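Local coordinates for protein heme oxygenase (Chlamydomonas reinhardtii, PDB 4RAJ) that probably cleaves heme oxidatively to biliverdin, as heme oxygenases do, and is seen here in its heme-free state, at residues Val65-Ala70 with Tyr145-Ala150; Val82-Asp87 with Asp196-Ala201; Leu139-Val144 with Ser189-Gln194. One frame throughout, in Å; residues are numbered along the deposited sequence.

Contact 1 (Val65-Ala70 with Tyr145-Ala150); sequences VALEAA and YTQHLA
A buried histidine-carboxylate hydrogen bond joins H148 to E68 in the middle of this all-helical protein. H148 NE2 donates to E68 OE2 at 2.8 Å, with an N-H...O angle of 157°. The oxygen lies near the imidazole plane and offers its anti lone pair, the one turned away from OE1. The carboxylate is moderately tilted from the ring. The E68 chain runs extended beyond CG, which carries its acid group across to the histidine. The other half of the contact is apolar. L67 CD2 sits at the imidazole edge, 3.4 Å from H148 CE1, and L67 CG follows in the same plane. L67 CD2 also meets Q147 CG at 4.1 Å. CG of L67 stands anti to the backbone N (chi1 179°), and this brings CD2 to both H148 and Q147. The segments belong to helices 50-76 and 140-151, whose axes here come within 11.7 Å at a crossing angle of -113°, and side chains make the contact. F64 meets the H148 ring edge-to-face. E68 OE2 also accepts from R95 N, and OE1 from A96 N. Q147 turns its amide to N221 and Y125, beside a bound polyether, probably from the crystallisation liquor, that may mark a pocket. With an alanine in place of H148, E68 OE2 would probably lose its imidazole donor, keeping the R95 N-H, and a gap would open beside L67. The N-H groups of H148, R95 and A96 all reach the buried carboxylate, which probably favours its charged form.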
loop_
_atom_site.group_PDB
_atom_site.type_symbol
_atom_site.label_atom_id
_atom_site.label_comp_id
_atom_site.label_asym_id
_atom_site.label_seq_id
_atom_site.Cartn_x
_atom_site.Cartn_y
_atom_site.Cartn_z
ATOM N N VAL A 65 0.121 2.018 7.941
ATOM C CA VAL A 65 0.372 2.852 9.125
ATOM C C VAL A 65 1.792 3.431 9.054
ATOM O O VAL A 65 2.002 4.627 9.273
ATOM C CB VAL A 65 0.203 2.060 10.442
ATOM C CG1 VAL A 65 0.891 2.775 11.592
ATOM C CG2 VAL A 65 -1.281 1.846 10.749
ATOM N N ALA A 66 2.754 2.576 8.701
ATOM C CA ALA A 66 4.164 2.962 8.696
ATOM C C ALA A 66 4.453 4.016 7.625
ATOM O O ALA A 66 5.087 5.034 7.904
ATOM C CB ALA A 66 5.052 1.735 8.477
ATOM N N LEU A 67 4.015 3.743 6.397
ATOM C CA LEU A 67 4.203 4.659 5.276
ATOM C C LEU A 67 3.545 6.018 5.542
ATOM O O LEU A 67 4.137 7.089 5.317
ATOM C CB LEU A 67 3.639 4.030 3.996
ATOM C CG LEU A 67 3.674 4.788 2.672
ATOM C CD1 LEU A 67 5.042 5.412 2.423
ATOM C CD2 LEU A 67 3.324 3.827 1.554
ATOM N N GLU A 68 2.318 5.990 6.040
ATOM C CA GLU A 68 1.591 7.232 6.219
ATOM C C GLU A 68 2.118 8.029 7.421
ATOM O O GLU A 68 2.097 9.257 7.407
ATOM C CB GLU A 68 0.083 6.931 6.323
ATOM C CG GLU A 68 -0.483 6.614 4.927
ATOM C CD GLU A 68 -1.817 5.881 4.919
ATOM O OE1 GLU A 68 -2.546 5.937 5.930
ATOM O OE2 GLU A 68 -2.132 5.261 3.878
ATOM N N ALA A 69 2.632 7.338 8.437
ATOM C CA ALA A 69 3.251 8.027 9.567
ATOM C C ALA A 69 4.543 8.720 9.121
ATOM O O ALA A 69 4.845 9.840 9.539
ATOM C CB ALA A 69 3.539 7.059 10.693
ATOM N N ALA A 70 5.300 8.048 8.261
ATOM C CA ALA A 70 6.548 8.600 7.750
ATOM C C ALA A 70 6.260 9.834 6.894
ATOM O O ALA A 70 6.946 10.853 7.013
ATOM C CB ALA A 70 7.312 7.546 6.939
ATOM N N TYR A 145 3.670 5.635 -4.822
ATOM C CA TYR A 145 3.368 5.293 -6.209
ATOM C C TYR A 145 3.006 3.815 -6.331
ATOM O O TYR A 145 2.023 3.453 -6.991
ATOM C CB TYR A 145 4.553 5.641 -7.136
ATOM C CG TYR A 145 4.313 5.241 -8.575
ATOM C CD1 TYR A 145 3.334 5.870 -9.331
ATOM C CD2 TYR A 145 5.069 4.246 -9.184
ATOM C CE1 TYR A 145 3.098 5.512 -10.651
ATOM C CE2 TYR A 145 4.843 3.883 -10.514
ATOM C CZ TYR A 145 3.853 4.523 -11.239
ATOM O OH TYR A 145 3.610 4.179 -12.553
ATOM N N THR A 146 3.775 2.977 -5.642
ATOM C CA THR A 146 3.606 1.533 -5.668
ATOM C C THR A 146 2.405 1.026 -4.872
ATOM O O THR A 146 1.620 0.223 -5.370
ATOM C CB THR A 146 4.850 0.831 -5.109
ATOM O OG1 THR A 146 6.029 1.332 -5.771
ATOM C CG2 THR A 146 4.751 -0.680 -5.300
ATOM N N GLN A 147 2.298 1.492 -3.631
ATOM C CA GLN A 147 1.333 0.978 -2.659
ATOM C C GLN A 147 -0.032 1.629 -2.796
ATOM O O GLN A 147 -1.043 0.954 -2.964
ATOM C CB GLN A 147 1.853 1.194 -1.233
ATOM C CG GLN A 147 3.262 0.597 -0.955
ATOM C CD GLN A 147 3.241 -0.907 -0.819
ATOM O OE1 GLN A 147 2.245 -1.554 -1.136
ATOM N NE2 GLN A 147 4.345 -1.483 -0.327
ATOM N N HIS A 148 -0.070 2.950 -2.705
ATOM C CA HIS A 148 -1.363 3.624 -2.675
ATOM C C HIS A 148 -2.097 3.559 -3.997
ATOM O O HIS A 148 -3.320 3.495 -4.029
ATOM C CB HIS A 148 -1.186 5.074 -2.259
ATOM C CG HIS A 148 -0.883 5.237 -0.813
ATOM N ND1 HIS A 148 0.401 5.194 -0.314
ATOM C CD2 HIS A 148 -1.699 5.436 0.250
ATOM C CE1 HIS A 148 0.364 5.368 0.996
ATOM N NE2 HIS A 148 -0.898 5.512 1.365
ATOM N N LEU A 149 -1.357 3.578 -5.094
ATOM C CA LEU A 149 -2.010 3.633 -6.393
ATOM C C LEU A 149 -2.540 2.250 -6.785
ATOM O O LEU A 149 -3.549 2.136 -7.484
ATOM C CB LEU A 149 -1.053 4.201 -7.452
ATOM C CG LEU A 149 -1.178 5.721 -7.666
ATOM C CD1 LEU A 149 -1.044 6.511 -6.373
ATOM C CD2 LEU A 149 -0.180 6.233 -8.698
ATOM N N ALA A 150 -1.899 1.200 -6.291
ATOM C CA ALA A 150 -2.399 -0.156 -6.526
ATOM C C ALA A 150 -3.712 -0.391 -5.777
ATOM O O ALA A 150 -4.619 -1.043 -6.303
ATOM C CB ALA A 150 -1.351 -1.193 -6.128
#

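Contact 2 (Val82-Asp87 with Asp196-Ala201); sequences VSKFKD and DEWGAA
F85 and W198 meet as a T-shaped pair. The phenyl ring points its edge at one face of the indole, and the two planes stand at 86°. The centroids of the F85 ring and the five-membered W198 ring are 5.2 Å apart. F85 CE1 leads the approach and lies 3.7 Å from W198 CG. It sits over the rim of the indole rather than its middle. F85 CZ lies beside it, 3.7 Å from W198 CB. The pose of W198 follows from its torsions. With CG anti to the backbone N (chi1 166°), the indole leaves helix 184-200 toward F85. The second torsion then sets its face toward that ring.

K84 adds a second, looser touch. Its aliphatic chain crosses the indole at about a right angle, with K84 CD 4.0 Å from W198 CD1. The methylene meets the ring obliquely. The K84 side chain lies at the exposed border of the contact, while both aromatic rings are buried.

The contact ties the turn between helices 80-84 and 86-89 to the C-terminal end of helix 184-200. L141 of helix 140-151 packs on both F85 and W198, and F191 meets the F85 ring at an inclined angle. W198 NE1 hydrogen-bonds to D81 OD1, just ahead of K84 in the chain. The indole is therefore held at its nitrogen by a polar bond and on its face by an aromatic edge. No hydrogen bond links the two segments themselves. Across them the attraction is that of weakly positive ring C-H groups for a pi face, with apolar burial.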
loop_
_atom_site.group_PDB
_atom_site.type_symbol
_atom_site.label_atom_id
_atom_site.label_comp_id
_atom_site.label_asym_id
_atom_site.label_seq_id
_atom_site.Cartn_x
_atom_site.Cartn_y
_atom_site.Cartn_z
ATOM N N VAL A 82 7.984 16.335 -0.271
ATOM C CA VAL A 82 6.724 15.728 0.140
ATOM C C VAL A 82 5.641 16.807 0.278
ATOM O O VAL A 82 4.489 16.583 -0.083
ATOM C CB VAL A 82 6.878 14.935 1.451
ATOM C CG1 VAL A 82 5.560 14.279 1.846
ATOM C CG2 VAL A 82 7.955 13.872 1.288
ATOM N N SER A 83 6.019 17.991 0.755
ATOM C CA SER A 83 5.047 19.065 0.915
ATOM C C SER A 83 4.416 19.465 -0.411
ATOM O O SER A 83 3.255 19.871 -0.447
ATOM C CB SER A 83 5.683 20.280 1.578
ATOM O OG SER A 83 6.073 19.956 2.897
ATOM N N LYS A 84 5.158 19.321 -1.503
ATOM C CA LYS A 84 4.604 19.630 -2.813
ATOM C C LYS A 84 3.427 18.725 -3.142
ATOM O O LYS A 84 2.576 19.084 -3.949
ATOM C CB LYS A 84 5.679 19.520 -3.896
ATOM C CG LYS A 84 6.727 20.619 -3.815
ATOM C CD LYS A 84 7.787 20.462 -4.896
ATOM C CE LYS A 84 8.777 21.621 -4.887
ATOM N NZ LYS A 84 8.132 22.906 -5.250
ATOM N N PHE A 85 3.374 17.561 -2.494
ATOM C CA PHE A 85 2.364 16.544 -2.771
ATOM C C PHE A 85 1.231 16.535 -1.742
ATOM O O PHE A 85 0.347 15.685 -1.806
ATOM C CB PHE A 85 3.012 15.146 -2.815
ATOM C CG PHE A 85 3.845 14.897 -4.049
ATOM C CD1 PHE A 85 5.094 15.487 -4.195
ATOM C CD2 PHE A 85 3.369 14.081 -5.065
ATOM C CE1 PHE A 85 5.861 15.272 -5.340
ATOM C CE2 PHE A 85 4.125 13.851 -6.204
ATOM C CZ PHE A 85 5.383 14.445 -6.342
ATOM N N LYS A 86 1.272 17.465 -0.793
ATOM C CA LYS A 86 0.288 17.489 0.293
ATOM C C LYS A 86 -1.160 17.345 -0.185
ATOM O O LYS A 86 -1.916 16.542 0.361
ATOM C CB LYS A 86 0.432 18.774 1.112
ATOM C CG LYS A 86 -0.611 18.923 2.212
ATOM C CD LYS A 86 -0.031 19.666 3.403
ATOM C CE LYS A 86 -1.074 19.920 4.475
ATOM N NZ LYS A 86 -0.449 20.460 5.717
ATOM N N ASP A 87 -1.553 18.095 -1.211
ATOM C CA ASP A 87 -2.949 18.029 -1.661
ATOM C C ASP A 87 -3.342 16.647 -2.216
ATOM O O ASP A 87 -4.447 16.167 -1.953
ATOM C CB ASP A 87 -3.228 19.108 -2.705
ATOM C CG ASP A 87 -3.173 20.516 -2.123
ATOM O OD1 ASP A 87 -3.279 20.664 -0.883
ATOM O OD2 ASP A 87 -3.030 21.474 -2.910
ATOM N N ASP A 196 5.257 12.586 -12.058
ATOM C CA ASP A 196 6.037 12.690 -13.286
ATOM C C ASP A 196 6.654 14.074 -13.471
ATOM O O ASP A 196 7.807 14.191 -13.895
ATOM C CB ASP A 196 5.174 12.334 -14.494
ATOM C CG ASP A 196 5.174 10.848 -14.783
ATOM O OD1 ASP A 196 6.077 10.139 -14.279
ATOM O OD2 ASP A 196 4.290 10.388 -15.531
ATOM N N GLU A 197 5.898 15.120 -13.144
ATOM C CA GLU A 197 6.407 16.485 -13.288
ATOM C C GLU A 197 7.503 16.799 -12.285
ATOM O O GLU A 197 8.528 17.386 -12.627
ATOM C CB GLU A 197 5.273 17.497 -13.138
ATOM C CG GLU A 197 4.635 17.858 -14.451
ATOM C CD GLU A 197 3.264 18.464 -14.280
ATOM O OE1 GLU A 197 2.989 19.012 -13.188
ATOM O OE2 GLU A 197 2.466 18.380 -15.238
ATOM N N TRP A 198 7.271 16.415 -11.038
ATOM C CA TRP A 198 8.256 16.626 -9.993
ATOM C C TRP A 198 9.499 15.749 -10.246
ATOM O O TRP A 198 10.646 16.208 -10.124
ATOM C CB TRP A 198 7.631 16.333 -8.626
ATOM C CG TRP A 198 8.633 16.206 -7.532
ATOM C CD1 TRP A 198 9.159 17.216 -6.778
ATOM C CD2 TRP A 198 9.236 14.996 -7.064
ATOM N NE1 TRP A 198 10.057 16.709 -5.871
ATOM C CE2 TRP A 198 10.120 15.346 -6.022
ATOM C CE3 TRP A 198 9.109 13.646 -7.420
ATOM C CZ2 TRP A 198 10.888 14.396 -5.338
ATOM C CZ3 TRP A 198 9.871 12.701 -6.738
ATOM C CH2 TRP A 198 10.741 13.085 -5.705
ATOM N N GLY A 199 9.262 14.496 -10.625
ATOM C CA GLY A 199 10.339 13.540 -10.828
ATOM C C GLY A 199 11.304 13.983 -11.921
ATOM O O GLY A 199 12.512 13.833 -11.789
ATOM N N ALA A 200 10.763 14.544 -12.995
ATOM C CA ALA A 200 11.585 15.007 -14.108
ATOM C C ALA A 200 12.500 16.175 -13.719
ATOM O O ALA A 200 13.506 16.418 -14.381
ATOM C CB ALA A 200 10.704 15.398 -15.276
ATOM N N ALA A 201 12.153 16.889 -12.652
ATOM C CA ALA A 201 12.962 18.013 -12.183
ATOM C C ALA A 201 14.066 17.588 -11.210
ATOM O O ALA A 201 14.841 18.424 -10.736
ATOM C CB ALA A 201 12.078 19.050 -11.530
#

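Contact 3 (Leu139-Val144 with Ser189-Gln194); sequences LLLAHV and SAFKKQ
This is a buried apolar contact between helices 140-151 and 184-200, built round one phenylalanine. The contact's centre lies about 12 Å from the centre of the chain. F191 reaches across from its helix and touches V144 and L141. V144 CG1 lies over a face of the phenyl ring, 3.9 Å from its centroid and 29° off the ring normal. That is a CH-pi contact, displaced toward the far end of the ring: V144 CG1 is 3.5 Å from F191 CE2. The methyl reaches this place because CG1 is anti to the V144 backbone N (chi1 173°). F191 has the same first torsion (chi1 -177°), which extends the ring from its helix toward V144. Both helices belong to the all-helical heme oxygenase fold, and here the F191 ring meets side chains as well as a backbone oxygen of the other helix. V88 of helix 86-89 and the ring of F195 also pack on F191. At the ring edge, F191 CZ comes within 3.6 Å of the backbone oxygen L141 O, near the ring plane. L141 CD2 adds a looser touch to F191 CE2 at 4.3 Å. V144 also packs against L71 of helix 50-76.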
loop_
_atom_site.group_PDB
_atom_site.type_symbol
_atom_site.label_atom_id
_atom_site.label_comp_id
_atom_site.label_asym_id
_atom_site.label_seq_id
_atom_site.Cartn_x
_atom_site.Cartn_y
_atom_site.Cartn_z
ATOM N N LEU A 139 11.956 9.818 -1.122
ATOM C CA LEU A 139 11.918 8.430 -1.590
ATOM C C LEU A 139 10.630 7.717 -1.153
ATOM O O LEU A 139 10.253 6.695 -1.731
ATOM C CB LEU A 139 13.149 7.644 -1.090
ATOM C CG LEU A 139 14.501 8.147 -1.625
ATOM C CD1 LEU A 139 15.690 7.214 -1.272
ATOM C CD2 LEU A 139 14.422 8.370 -3.134
ATOM N N LEU A 140 9.969 8.262 -0.137
ATOM C CA LEU A 140 8.650 7.776 0.281
ATOM C C LEU A 140 7.634 7.872 -0.860
ATOM O O LEU A 140 6.677 7.084 -0.932
ATOM C CB LEU A 140 8.145 8.578 1.488
ATOM C CG LEU A 140 8.861 8.376 2.826
ATOM C CD1 LEU A 140 8.339 9.381 3.890
ATOM C CD2 LEU A 140 8.707 6.929 3.284
ATOM N N LEU A 141 7.842 8.824 -1.765
ATOM C CA LEU A 141 6.882 9.040 -2.847
ATOM C C LEU A 141 6.886 7.884 -3.839
ATOM O O LEU A 141 5.867 7.611 -4.477
ATOM C CB LEU A 141 7.160 10.377 -3.557
ATOM C CG LEU A 141 6.988 11.662 -2.734
ATOM C CD1 LEU A 141 7.570 12.855 -3.495
ATOM C CD2 LEU A 141 5.528 11.931 -2.389
ATOM N N ALA A 142 8.017 7.179 -3.941
ATOM C CA ALA A 142 8.094 5.979 -4.754
ATOM C C ALA A 142 7.256 4.880 -4.138
ATOM O O ALA A 142 6.672 4.064 -4.855
ATOM C CB ALA A 142 9.556 5.516 -4.909
ATOM N N HIS A 143 7.192 4.847 -2.810
ATOM C CA HIS A 143 6.368 3.841 -2.165
ATOM C C HIS A 143 4.884 4.173 -2.203
ATOM O O HIS A 143 4.046 3.266 -2.236
ATOM C CB HIS A 143 6.808 3.588 -0.725
ATOM C CG HIS A 143 8.186 3.020 -0.611
ATOM N ND1 HIS A 143 8.453 1.906 0.152
ATOM C CD2 HIS A 143 9.386 3.490 -1.020
ATOM C CE1 HIS A 143 9.744 1.633 0.087
ATOM N NE2 HIS A 143 10.337 2.593 -0.599
ATOM N N VAL A 144 4.563 5.456 -2.199
ATOM C CA VAL A 144 3.195 5.881 -2.458
ATOM C C VAL A 144 2.780 5.429 -3.851
ATOM O O VAL A 144 1.689 4.892 -4.044
ATOM C CB VAL A 144 3.046 7.410 -2.355
ATOM C CG1 VAL A 144 1.640 7.850 -2.804
ATOM C CG2 VAL A 144 3.327 7.871 -0.938
ATOM N N SER A 189 -4.713 9.559 -10.967
ATOM C CA SER A 189 -4.197 10.320 -12.104
ATOM C C SER A 189 -3.506 11.608 -11.636
ATOM O O SER A 189 -2.489 12.013 -12.202
ATOM C CB SER A 189 -5.311 10.651 -13.099
ATOM O OG SER A 189 -6.212 11.597 -12.556
ATOM N N ALA A 190 -4.058 12.238 -10.600
ATOM C CA ALA A 190 -3.473 13.462 -10.050
ATOM C C ALA A 190 -2.090 13.201 -9.461
ATOM O O ALA A 190 -1.162 13.994 -9.634
ATOM C CB ALA A 190 -4.393 14.069 -8.992
ATOM N N PHE A 191 -1.955 12.102 -8.732
ATOM C CA PHE A 191 -0.652 11.764 -8.170
ATOM C C PHE A 191 0.339 11.450 -9.285
ATOM O O PHE A 191 1.480 11.901 -9.243
ATOM C CB PHE A 191 -0.736 10.585 -7.209
ATOM C CG PHE A 191 0.580 10.263 -6.571
ATOM C CD1 PHE A 191 1.467 9.376 -7.174
ATOM C CD2 PHE A 191 0.969 10.909 -5.403
ATOM C CE1 PHE A 191 2.710 9.107 -6.603
ATOM C CE2 PHE A 191 2.214 10.650 -4.833
ATOM C CZ PHE A 191 3.076 9.741 -5.432
ATOM N N LYS A 192 -0.090 10.666 -10.270
ATOM C CA LYS A 192 0.791 10.314 -11.381
ATOM C C LYS A 192 1.319 11.543 -12.101
ATOM O O LYS A 192 2.507 11.650 -12.376
ATOM C CB LYS A 192 0.080 9.434 -12.403
ATOM C CG LYS A 192 0.095 7.969 -12.114
ATOM C CD LYS A 192 0.039 7.251 -13.441
ATOM C CE LYS A 192 0.015 5.759 -13.270
ATOM N NZ LYS A 192 -1.394 5.287 -13.239
ATOM N N LYS A 193 0.419 12.460 -12.421
ATOM C CA LYS A 193 0.790 13.674 -13.139
ATOM C C LYS A 193 1.829 14.479 -12.375
ATOM O O LYS A 193 2.843 14.896 -12.937
ATOM C CB LYS A 193 -0.452 14.529 -13.403
ATOM C CG LYS A 193 -0.179 15.836 -14.133
ATOM C CD LYS A 193 -1.420 16.289 -14.894
ATOM C CE LYS A 193 -1.233 17.669 -15.483
ATOM N NZ LYS A 193 -1.015 18.662 -14.400
ATOM N N GLN A 194 1.590 14.683 -11.086
ATOM C CA GLN A 194 2.542 15.427 -10.276
ATOM C C GLN A 194 3.843 14.655 -10.059
ATOM O O GLN A 194 4.915 15.250 -10.073
ATOM C CB GLN A 194 1.947 15.797 -8.925
ATOM C CG GLN A 194 2.900 16.631 -8.085
ATOM C CD GLN A 194 2.222 17.290 -6.908
ATOM O OE1 GLN A 194 1.076 16.980 -6.582
ATOM N NE2 GLN A 194 2.926 18.215 -6.266
#

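Overall arrangement
The three contacts form one continuous region of the heme oxygenase fold. Contacts 1 and 3 share helix 140-151 and have centres 10 Å apart. Contacts 2 and 3 share helix 184-200, with centres 7 Å apart. Contacts 1 and 2 lie 15 Å apart by their centres and do not touch. Contact 3 bridges them: A70 packs on L140, and K84 O probably hydrogen-bonds to Q194 NE2. Along the chain the order is 65-70, 82-87, 139-144, 145-150, 189-194 and 196-201. Residues distant in sequence are thus gathered into one core. It runs from the buried polar pair near the centre of the chain to an aromatic pair farther out.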